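Local coordinates for DUF724 domain-containing protein 6-like (Raphanus sativus, PDB 5ZWX) that binds the H3K9me2 histone mark through its paired Agenet domains and probably links it to DNA methylation in heterochromatin, at residues Gly31-Ser43 and Thr49-Asp61. Residues are numbered along the deposited sequence; the frame is centred on the assembly and turned at random.
Sequences GSWYMGKVVAVPS and TKCEVEYTTLFFD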
loop_
_atom_site.group_PDB
_atom_site.type_symbol
_atom_site.label_atom_id
_atom_site.label_comp_id
_atom_site.label_asym_id
_atom_site.label_seq_id
_atom_site.Cartn_x
_atom_site.Cartn_y
_atom_site.Cartn_z
ATOM N N GLY A 31 -4.374 3.592 -6.852
ATOM C CA GLY A 31 -3.042 3.039 -6.993
ATOM C C GLY A 31 -2.187 3.057 -5.738
ATOM O O GLY A 31 -1.013 2.657 -5.804
ATOM N N SER A 32 -2.731 3.486 -4.599
ATOM C CA SER A 32 -1.903 3.503 -3.379
ATOM C C SER A 32 -2.176 2.363 -2.419
ATOM O O SER A 32 -3.299 1.853 -2.365
ATOM C CB SER A 32 -2.099 4.772 -2.582
ATOM O OG SER A 32 -3.395 4.863 -2.053
ATOM N N TRP A 33 -1.149 2.064 -1.625
ATOM C CA TRP A 33 -1.236 1.171 -0.472
ATOM C C TRP A 33 -0.579 1.913 0.702
ATOM O O TRP A 33 0.603 2.277 0.625
ATOM C CB TRP A 33 -0.522 -0.152 -0.762
ATOM C CG TRP A 33 -1.254 -1.008 -1.771
ATOM C CD1 TRP A 33 -0.980 -1.140 -3.107
ATOM C CD2 TRP A 33 -2.411 -1.823 -1.516
ATOM N NE1 TRP A 33 -1.893 -2.007 -3.689
ATOM C CE2 TRP A 33 -2.778 -2.434 -2.733
ATOM C CE3 TRP A 33 -3.169 -2.089 -0.377
ATOM C CZ2 TRP A 33 -3.873 -3.317 -2.832
ATOM C CZ3 TRP A 33 -4.257 -2.985 -0.475
ATOM C CH2 TRP A 33 -4.597 -3.569 -1.694
ATOM N N TYR A 34 -1.348 2.177 1.756
ATOM C CA TYR A 34 -0.828 2.784 2.993
ATOM C C TYR A 34 -0.713 1.758 4.112
ATOM O O TYR A 34 -1.610 0.929 4.270
ATOM C CB TYR A 34 -1.714 3.961 3.420
ATOM C CG TYR A 34 -1.246 5.222 2.671
ATOM C CD1 TYR A 34 -1.543 5.395 1.319
ATOM C CD2 TYR A 34 -0.453 6.189 3.297
ATOM C CE1 TYR A 34 -1.062 6.545 0.596
ATOM C CE2 TYR A 34 0.016 7.322 2.592
ATOM C CZ TYR A 34 -0.302 7.483 1.251
ATOM O OH TYR A 34 0.173 8.579 0.538
HETATM N N MSE A 35 0.390 1.771 4.854
HETATM C CA MSE A 35 0.599 0.762 5.900
HETATM C C MSE A 35 -0.282 1.048 7.106
HETATM O O MSE A 35 -0.526 2.207 7.438
HETATM C CB MSE A 35 2.072 0.708 6.331
HETATM C CG MSE A 35 3.051 0.602 5.182
HETATM SE SE MSE A 35 2.766 -0.977 4.012
HETATM C CE MSE A 35 1.605 -0.188 2.626
ATOM N N GLY A 36 -0.785 -0.004 7.761
ATOM C CA GLY A 36 -1.539 0.212 8.979
ATOM C C GLY A 36 -1.711 -1.062 9.781
ATOM O O GLY A 36 -1.012 -2.046 9.544
ATOM N N LYS A 37 -2.621 -1.035 10.743
ATOM C CA LYS A 37 -2.896 -2.241 11.525
ATOM C C LYS A 37 -4.392 -2.399 11.765
ATOM O O LYS A 37 -5.130 -1.420 11.801
ATOM C CB LYS A 37 -2.130 -2.195 12.848
ATOM C CG LYS A 37 -2.597 -1.115 13.809
ATOM C CD LYS A 37 -2.174 -1.446 15.241
ATOM C CE LYS A 37 -3.105 -0.797 16.262
ATOM N NZ LYS A 37 -2.415 0.126 17.205
ATOM N N VAL A 38 -4.841 -3.636 11.944
ATOM C CA VAL A 38 -6.244 -3.867 12.210
ATOM C C VAL A 38 -6.570 -3.528 13.660
ATOM O O VAL A 38 -5.902 -3.993 14.587
ATOM C CB VAL A 38 -6.622 -5.333 11.931
ATOM C CG1 VAL A 38 -8.084 -5.577 12.315
ATOM C CG2 VAL A 38 -6.350 -5.678 10.455
ATOM N N VAL A 39 -7.612 -2.734 13.859
ATOM C CA VAL A 39 -8.114 -2.450 15.204
ATOM C C VAL A 39 -9.307 -3.335 15.580
ATOM O O VAL A 39 -9.420 -3.790 16.723
ATOM C CB VAL A 39 -8.515 -0.967 15.337
ATOM C CG1 VAL A 39 -9.110 -0.689 16.709
ATOM C CG2 VAL A 39 -7.315 -0.105 15.117
ATOM N N ALA A 40 -10.191 -3.596 14.623
ATOM C CA ALA A 40 -11.351 -4.432 14.907
ATOM C C ALA A 40 -11.831 -5.144 13.651
ATOM O O ALA A 40 -11.699 -4.610 12.537
ATOM C CB ALA A 40 -12.476 -3.594 15.510
ATOM N N VAL A 41 -12.386 -6.348 13.833
ATOM C CA VAL A 41 -12.932 -7.099 12.708
ATOM C C VAL A 41 -14.345 -7.579 13.023
ATOM O O VAL A 41 -14.754 -7.572 14.177
ATOM C CB VAL A 41 -12.050 -8.320 12.335
ATOM C CG1 VAL A 41 -10.606 -7.884 12.007
ATOM C CG2 VAL A 41 -12.110 -9.376 13.428
ATOM N N PRO A 42 -15.114 -7.947 11.991
ATOM C CA PRO A 42 -16.419 -8.546 12.302
ATOM C C PRO A 42 -16.205 -9.845 13.051
ATOM O O PRO A 42 -15.404 -10.682 12.634
ATOM C CB PRO A 42 -17.041 -8.791 10.924
ATOM C CG PRO A 42 -16.368 -7.776 10.037
ATOM C CD PRO A 42 -14.958 -7.666 10.556
ATOM N N SER A 43 -16.884 -9.987 14.172
ATOM C CA SER A 43 -16.846 -11.240 14.907
ATOM C C SER A 43 -17.915 -12.180 14.336
ATOM O O SER A 43 -18.709 -11.768 13.499
ATOM C CB SER A 43 -17.051 -10.966 16.392
ATOM O OG SER A 43 -18.091 -10.023 16.590
ATOM N N THR A 49 -19.971 -5.878 8.487
ATOM C CA THR A 49 -19.128 -6.711 7.645
ATOM C C THR A 49 -17.783 -5.990 7.474
ATOM O O THR A 49 -16.869 -6.473 6.817
ATOM C CB THR A 49 -19.780 -6.968 6.273
ATOM O OG1 THR A 49 -20.062 -5.712 5.637
ATOM C CG2 THR A 49 -21.091 -7.738 6.435
ATOM N N LYS A 50 -17.665 -4.835 8.104
ATOM C CA LYS A 50 -16.479 -4.008 7.916
ATOM C C LYS A 50 -15.423 -4.155 9.016
ATOM O O LYS A 50 -15.692 -4.686 10.085
ATOM C CB LYS A 50 -16.917 -2.555 7.782
ATOM C CG LYS A 50 -17.683 -2.326 6.492
ATOM C CD LYS A 50 -18.351 -0.975 6.446
ATOM C CE LYS A 50 -19.100 -0.812 5.134
ATOM N NZ LYS A 50 -19.998 -1.976 4.879
ATOM N N CYS A 51 -14.215 -3.685 8.720
ATOM C CA CYS A 51 -13.089 -3.716 9.649
ATOM C C CYS A 51 -12.739 -2.295 10.017
ATOM O O CYS A 51 -12.965 -1.408 9.230
ATOM C CB CYS A 51 -11.859 -4.387 9.010
ATOM S SG CYS A 51 -12.138 -6.163 8.702
ATOM N N GLU A 52 -12.189 -2.068 11.199
ATOM C CA GLU A 52 -11.609 -0.767 11.478
ATOM C C GLU A 52 -10.094 -0.910 11.445
ATOM O O GLU A 52 -9.559 -1.886 11.971
ATOM C CB GLU A 52 -12.089 -0.233 12.819
ATOM C CG GLU A 52 -11.591 1.173 13.136
ATOM C CD GLU A 52 -12.014 1.615 14.514
ATOM O OE1 GLU A 52 -12.545 0.760 15.243
ATOM O OE2 GLU A 52 -11.810 2.796 14.872
ATOM N N VAL A 53 -9.410 0.048 10.825
ATOM C CA VAL A 53 -7.949 0.039 10.742
ATOM C C VAL A 53 -7.392 1.360 11.228
ATOM O O VAL A 53 -8.093 2.381 11.235
ATOM C CB VAL A 53 -7.408 -0.214 9.299
ATOM C CG1 VAL A 53 -7.842 -1.584 8.795
ATOM C CG2 VAL A 53 -7.841 0.904 8.319
ATOM N N GLU A 54 -6.143 1.311 11.681
ATOM C CA GLU A 54 -5.391 2.510 12.059
ATOM C C GLU A 54 -4.202 2.668 11.145
ATOM O O GLU A 54 -3.426 1.731 10.993
ATOM C CB GLU A 54 -4.915 2.412 13.505
ATOM C CG GLU A 54 -4.066 3.587 13.948
ATOM C CD GLU A 54 -3.656 3.476 15.400
ATOM O OE1 GLU A 54 -2.570 2.919 15.663
ATOM O OE2 GLU A 54 -4.428 3.933 16.273
ATOM N N TYR A 55 -4.046 3.844 10.535
ATOM C CA TYR A 55 -2.911 4.080 9.655
ATOM C C TYR A 55 -1.638 4.307 10.447
ATOM O O TYR A 55 -1.669 4.886 11.527
ATOM C CB TYR A 55 -3.159 5.291 8.743
ATOM C CG TYR A 55 -4.230 5.062 7.708
ATOM C CD1 TYR A 55 -5.573 4.962 8.072
ATOM C CD2 TYR A 55 -3.903 4.925 6.375
ATOM C CE1 TYR A 55 -6.542 4.746 7.125
ATOM C CE2 TYR A 55 -4.874 4.715 5.416
ATOM C CZ TYR A 55 -6.187 4.636 5.794
ATOM O OH TYR A 55 -7.139 4.430 4.828
ATOM N N THR A 56 -0.518 3.859 9.888
ATOM C CA THR A 56 0.778 4.044 10.517
ATOM C C THR A 56 1.334 5.437 10.219
ATOM O O THR A 56 2.004 6.033 11.063
ATOM C CB THR A 56 1.792 2.981 10.039
ATOM O OG1 THR A 56 1.306 1.679 10.382
ATOM C CG2 THR A 56 3.155 3.185 10.698
ATOM N N THR A 57 1.062 5.962 9.024
ATOM C CA THR A 57 1.713 7.230 8.614
ATOM C C THR A 57 0.747 8.372 8.267
ATOM O O THR A 57 1.181 9.462 7.878
ATOM C CB THR A 57 2.611 7.018 7.391
ATOM O OG1 THR A 57 1.783 6.729 6.256
ATOM C CG2 THR A 57 3.600 5.869 7.613
ATOM N N LEU A 58 -0.555 8.125 8.372
ATOM C CA LEU A 58 -1.551 9.179 8.174
ATOM C C LEU A 58 -2.206 9.489 9.503
ATOM O O LEU A 58 -2.494 8.580 10.287
ATOM C CB LEU A 58 -2.623 8.769 7.151
ATOM C CG LEU A 58 -2.216 8.512 5.697
ATOM C CD1 LEU A 58 -3.459 8.208 4.869
ATOM C CD2 LEU A 58 -1.453 9.697 5.135
ATOM N N PHE A 59 -2.470 10.767 9.731
ATOM C CA PHE A 59 -2.987 11.277 10.997
ATOM C C PHE A 59 -4.282 12.056 10.763
ATOM O O PHE A 59 -4.533 12.544 9.655
ATOM C CB PHE A 59 -1.923 12.164 11.677
ATOM C CG PHE A 59 -0.688 11.408 12.066
ATOM C CD1 PHE A 59 0.248 11.033 11.108
ATOM C CD2 PHE A 59 -0.483 11.026 13.378
ATOM C CE1 PHE A 59 1.365 10.298 11.461
ATOM C CE2 PHE A 59 0.640 10.296 13.739
ATOM C CZ PHE A 59 1.555 9.927 12.782
ATOM N N PHE A 60 -5.105 12.159 11.802
ATOM C CA PHE A 60 -6.342 12.935 11.734
ATOM C C PHE A 60 -6.028 14.399 11.536
ATOM O O PHE A 60 -6.690 15.094 10.767
ATOM C CB PHE A 60 -7.180 12.753 13.006
ATOM C CG PHE A 60 -8.240 11.694 12.887
ATOM C CD1 PHE A 60 -9.428 11.953 12.216
ATOM C CD2 PHE A 60 -8.054 10.434 13.451
ATOM C CE1 PHE A 60 -10.410 10.968 12.103
ATOM C CE2 PHE A 60 -9.032 9.447 13.343
ATOM C CZ PHE A 60 -10.208 9.717 12.669
ATOM N N ASP A 61 -4.975 14.832 12.221
ATOM C CA ASP A 61 -4.575 16.229 12.331
ATOM C C ASP A 61 -3.146 16.449 11.845
ATOM O O ASP A 61 -2.290 15.588 12.029
ATOM C CB ASP A 61 -4.685 16.660 13.789
ATOM C CG ASP A 61 -3.898 15.741 14.717
ATOM O OD1 ASP A 61 -3.085 16.235 15.520
ATOM O OD2 ASP A 61 -4.079 14.506 14.629
HETATM O O HOH W 1 -0.196 4.795 6.830
#
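With Lys37 CG wedged between its own backbone N and carbonyl carbon (chi1 67°) and Glu54 CG trans to its backbone N (chi1 177°), the two chains run side by side and point the same way from an antiparallel beta hairpin of the SH3-like Agenet domain, strands 32-40 and 51-55. Lys37 NZ forms a salt bridge 3.2 Å from Glu54 OE1, approaching from above the carboxylate plane, while Arg69 takes OE2. Were Glu54 an alanine, Lys37 NZ and Arg69 would probably be left without the carboxylate they share. The main chains of Lys37 and Glu54 form a reciprocal pair of hydrogen bonds, both 2.9 Å between N and O.

Farther along, a classic beta bulge sets Val39 and Ala40 opposite Glu52. At the other end Met35 O accepts from Thr56 N (3.0 Å) and from a water that in turn accepts from Thr57 N, at the corner the chain turns at Thr56 and Thr57. Here Tyr34 CB abuts the edge of the Tyr55 ring, and Leu58 CD2 lies 3.8 Å from Tyr34 CE2; Tyr34, Tyr55 and Leu58 also pack on the bound histone peptide. In the bulge, Glu52 O receives Val39 N at 2.8 Å and Ala40 N at 3.2 Å, both from the same face of its carbonyl plane.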